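Side-chain contact in ThermoDBP-single stranded DNA binding protein (Thermoproteus tenax, PDB 3TEK), which binds single-stranded DNA and appears to take the place of the canonical single-stranded DNA-binding protein in the Thermoproteales: residues G38-R43 with F116-E121. Numbering follows the deposited sequence.
Sequences GRLFGR and FMISTE
Leu40 meets Phe116 and Ile118 through a single methyl, CD2, and its side chain is a worked example of how apolar side chains alone can make the direct contact between a short helix and a strand. Its CB leaves helix 37-41 pointing toward strand 116-124, and CG, anti to the backbone N (chi1 178°), sets the branch from which CD2 reaches the strand. Neither CB nor CG touches the strand, and CD1 also stays clear of it. CD2 does the work: it reaches the rim of the Phe116 ring, close to the ring plane, with CE1 4.0 Å away, and it lies 4.2 Å from Ile118 CD1. The same methyl sits 3.6 Å above one face of the neighbouring Phe41 ring, offset toward its rim. Phe41 in turn brings CZ to within 4.3 Å of Ile118 CD1, so this isoleucine tip touches both Leu40 and Phe41. No hydrogen bond crosses between 38-43 and 116-121. Around them, Phe93 and Lys97 of helix 83-108 touch Phe41, Leu96 and Trp99 touch Ile118, and Leu140 of strand 131-142 touches both Phe116 and Ile118. Such packing of aliphatic tips against aromatic rings is typical of the hydrophobic core between helices and an antiparallel sheet in an alpha+beta domain.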
ATOM      1  N   GLY A  38      11.310  -4.201  -9.597  1.00 58.61           N
ATOM      2  CA  GLY A  38      12.549  -4.117  -8.849  1.00 58.46           C
ATOM      3  C   GLY A  38      12.524  -3.038  -7.766  1.00 60.98           C
ATOM      4  O   GLY A  38      12.975  -3.272  -6.640  1.00 61.68           O
ATOM      5  N   ARG A  39      12.029  -1.851  -8.103  1.00 59.91           N
ATOM      6  CA  ARG A  39      11.995  -0.733  -7.144  1.00 63.47           C
ATOM      7  C   ARG A  39      10.999  -0.982  -6.043  1.00 59.00           C
ATOM      8  O   ARG A  39      11.277  -0.751  -4.873  1.00 58.05           O
ATOM      9  CB  ARG A  39      11.598   0.577  -7.822  1.00 68.64           C
ATOM     10  CG  ARG A  39      12.627   1.167  -8.770  1.00 76.93           C
ATOM     11  CD  ARG A  39      12.147   2.538  -9.293  1.00 81.97           C
ATOM     12  NE  ARG A  39      11.581   3.396  -8.244  1.00 86.14           N
ATOM     13  CZ  ARG A  39      12.276   4.048  -7.313  1.00 91.86           C
ATOM     14  NH1 ARG A  39      13.605   3.967  -7.257  1.00 94.43           N
ATOM     15  NH2 ARG A  39      11.631   4.794  -6.420  1.00 92.99           N
ATOM     16  N   LEU A  40       9.822  -1.444  -6.434  1.00 55.74           N
ATOM     17  CA  LEU A  40       8.711  -1.550  -5.500  1.00 54.50           C
ATOM     18  C   LEU A  40       8.814  -2.797  -4.619  1.00 56.04           C
ATOM     19  O   LEU A  40       8.634  -2.714  -3.398  1.00 55.43           O
ATOM     20  CB  LEU A  40       7.376  -1.549  -6.247  1.00 51.41           C
ATOM     21  CG  LEU A  40       6.129  -1.694  -5.359  1.00 52.83           C
ATOM     22  CD1 LEU A  40       5.929  -0.513  -4.388  1.00 49.48           C
ATOM     23  CD2 LEU A  40       4.919  -1.928  -6.281  1.00 50.54           C
ATOM     24  N   PHE A  41       9.066  -3.938  -5.253  1.00 58.01           N
ATOM     25  CA  PHE A  41       9.033  -5.238  -4.574  1.00 61.98           C
ATOM     26  C   PHE A  41      10.409  -5.846  -4.348  1.00 67.32           C
ATOM     27  O   PHE A  41      10.521  -6.805  -3.595  1.00 72.06           O
ATOM     28  CB  PHE A  41       8.217  -6.272  -5.365  1.00 59.91           C
ATOM     29  CG  PHE A  41       6.760  -5.941  -5.528  1.00 56.81           C
ATOM     30  CD1 PHE A  41       5.946  -5.713  -4.427  1.00 55.84           C
ATOM     31  CD2 PHE A  41       6.193  -5.886  -6.802  1.00 55.16           C
ATOM     32  CE1 PHE A  41       4.586  -5.424  -4.600  1.00 54.28           C
ATOM     33  CE2 PHE A  41       4.850  -5.607  -6.986  1.00 54.25           C
ATOM     34  CZ  PHE A  41       4.040  -5.367  -5.882  1.00 54.79           C
ATOM     35  N   GLY A  42      11.438  -5.303  -4.993  1.00 86.79           N
ATOM     36  CA  GLY A  42      12.781  -5.901  -4.975  1.00 91.12           C
ATOM     37  C   GLY A  42      13.846  -5.067  -4.280  1.00 93.41           C
ATOM     38  O   GLY A  42      13.542  -4.235  -3.415  1.00 90.41           O
ATOM     39  N   ARG A  43      15.101  -5.273  -4.678  1.00101.19           N
ATOM     40  CA  ARG A  43      16.251  -4.670  -3.986  1.00106.74           C
ATOM     41  C   ARG A  43      16.785  -3.367  -4.615  1.00106.97           C
ATOM     42  O   ARG A  43      17.797  -2.836  -4.154  1.00105.85           O
ATOM     43  CB  ARG A  43      17.388  -5.695  -3.887  1.00115.54           C
ATOM     44  CG  ARG A  43      18.267  -5.774  -5.132  1.00124.19           C
ATOM     45  CD  ARG A  43      18.874  -7.147  -5.310  1.00135.03           C
ATOM     46  NE  ARG A  43      19.362  -7.370  -6.671  1.00142.64           N
ATOM     47  CZ  ARG A  43      18.586  -7.561  -7.738  1.00147.04           C
ATOM     48  NH1 ARG A  43      17.259  -7.546  -7.635  1.00145.95           N
ATOM     49  NH2 ARG A  43      19.142  -7.758  -8.929  1.00154.77           N
ATOM     50  N   PHE A 116       4.843   0.793 -14.229  1.00 54.55           N
ATOM     51  CA  PHE A 116       3.431   0.689 -13.847  1.00 52.70           C
ATOM     52  C   PHE A 116       3.105   1.464 -12.563  1.00 52.78           C
ATOM     53  O   PHE A 116       4.007   1.893 -11.829  1.00 51.17           O
ATOM     54  CB  PHE A 116       3.040  -0.783 -13.641  1.00 50.50           C
ATOM     55  CG  PHE A 116       3.827  -1.474 -12.575  1.00 49.33           C
ATOM     56  CD1 PHE A 116       3.478  -1.340 -11.220  1.00 50.53           C
ATOM     57  CD2 PHE A 116       4.932  -2.241 -12.902  1.00 48.58           C
ATOM     58  CE1 PHE A 116       4.231  -1.973 -10.223  1.00 50.77           C
ATOM     59  CE2 PHE A 116       5.702  -2.867 -11.917  1.00 49.38           C
ATOM     60  CZ  PHE A 116       5.353  -2.749 -10.586  1.00 50.92           C
ATOM     61  N   MET A 117       1.837   1.569 -12.250  1.00 30.00           N
ATOM     62  CA  MET A 117       1.446   1.954 -10.926  1.00 30.00           C
ATOM     63  C   MET A 117       0.260   1.141 -10.441  1.00 30.00           C
ATOM     64  O   MET A 117      -0.572   0.732 -11.209  1.00 30.00           O
ATOM     65  CB  MET A 117       1.167   3.439 -10.848  1.00 20.00           C
ATOM     66  CG  MET A 117       0.295   3.941 -11.895  1.00 20.00           C
ATOM     67  SD  MET A 117       0.236   5.715 -11.940  1.00 20.00           S
ATOM     68  CE  MET A 117      -0.760   5.906 -13.354  1.00 20.00           C
ATOM     69  N   ILE A 118       0.209   0.883  -9.160  1.00 53.22           N
ATOM     70  CA  ILE A 118      -0.877   0.128  -8.606  1.00 51.16           C
ATOM     71  C   ILE A 118      -1.684   1.032  -7.716  1.00 51.48           C
ATOM     72  O   ILE A 118      -1.144   1.746  -6.928  1.00 52.97           O
ATOM     73  CB  ILE A 118      -0.342  -1.019  -7.795  1.00 50.81           C
ATOM     74  CG1 ILE A 118       0.406  -1.959  -8.714  1.00 51.89           C
ATOM     75  CG2 ILE A 118      -1.436  -1.758  -7.093  1.00 49.56           C
ATOM     76  CD1 ILE A 118       1.252  -2.910  -8.026  1.00 51.21           C
ATOM     77  N   SER A 119      -2.987   1.008  -7.867  1.00 51.82           N
ATOM     78  CA  SER A 119      -3.845   1.670  -6.910  1.00 54.17           C
ATOM     79  C   SER A 119      -4.646   0.586  -6.195  1.00 53.58           C
ATOM     80  O   SER A 119      -5.159  -0.368  -6.821  1.00 51.02           O
ATOM     81  CB  SER A 119      -4.796   2.644  -7.572  1.00 56.99           C
ATOM     82  OG  SER A 119      -5.732   1.925  -8.344  1.00 63.57           O
ATOM     83  N   THR A 120      -4.750   0.734  -4.890  1.00 49.66           N
ATOM     84  CA  THR A 120      -5.518  -0.218  -4.101  1.00 50.83           C
ATOM     85  C   THR A 120      -6.161   0.481  -2.915  1.00 47.95           C
ATOM     86  O   THR A 120      -5.959   1.678  -2.699  1.00 50.63           O
ATOM     87  CB  THR A 120      -4.647  -1.404  -3.666  1.00 51.55           C
ATOM     88  OG1 THR A 120      -5.496  -2.442  -3.113  1.00 53.15           O
ATOM     89  CG2 THR A 120      -3.557  -0.941  -2.686  1.00 52.91           C
ATOM     90  N   GLU A 121      -6.991  -0.252  -2.197  1.00 47.31           N
ATOM     91  CA  GLU A 121      -7.649   0.263  -1.005  1.00 45.64           C
ATOM     92  C   GLU A 121      -7.342  -0.614   0.187  1.00 43.40           C
ATOM     93  O   GLU A 121      -7.299  -1.838   0.063  1.00 40.44           O
ATOM     94  CB  GLU A 121      -9.152   0.285  -1.187  1.00 48.91           C
ATOM     95  CG  GLU A 121      -9.637   1.244  -2.229  1.00 54.19           C
ATOM     96  CD  GLU A 121     -11.129   1.577  -2.064  1.00 56.08           C
ATOM     97  OE1 GLU A 121     -11.818   1.024  -1.157  1.00 56.76           O
ATOM     98  OE2 GLU A 121     -11.591   2.405  -2.854  1.00 59.45           O
TER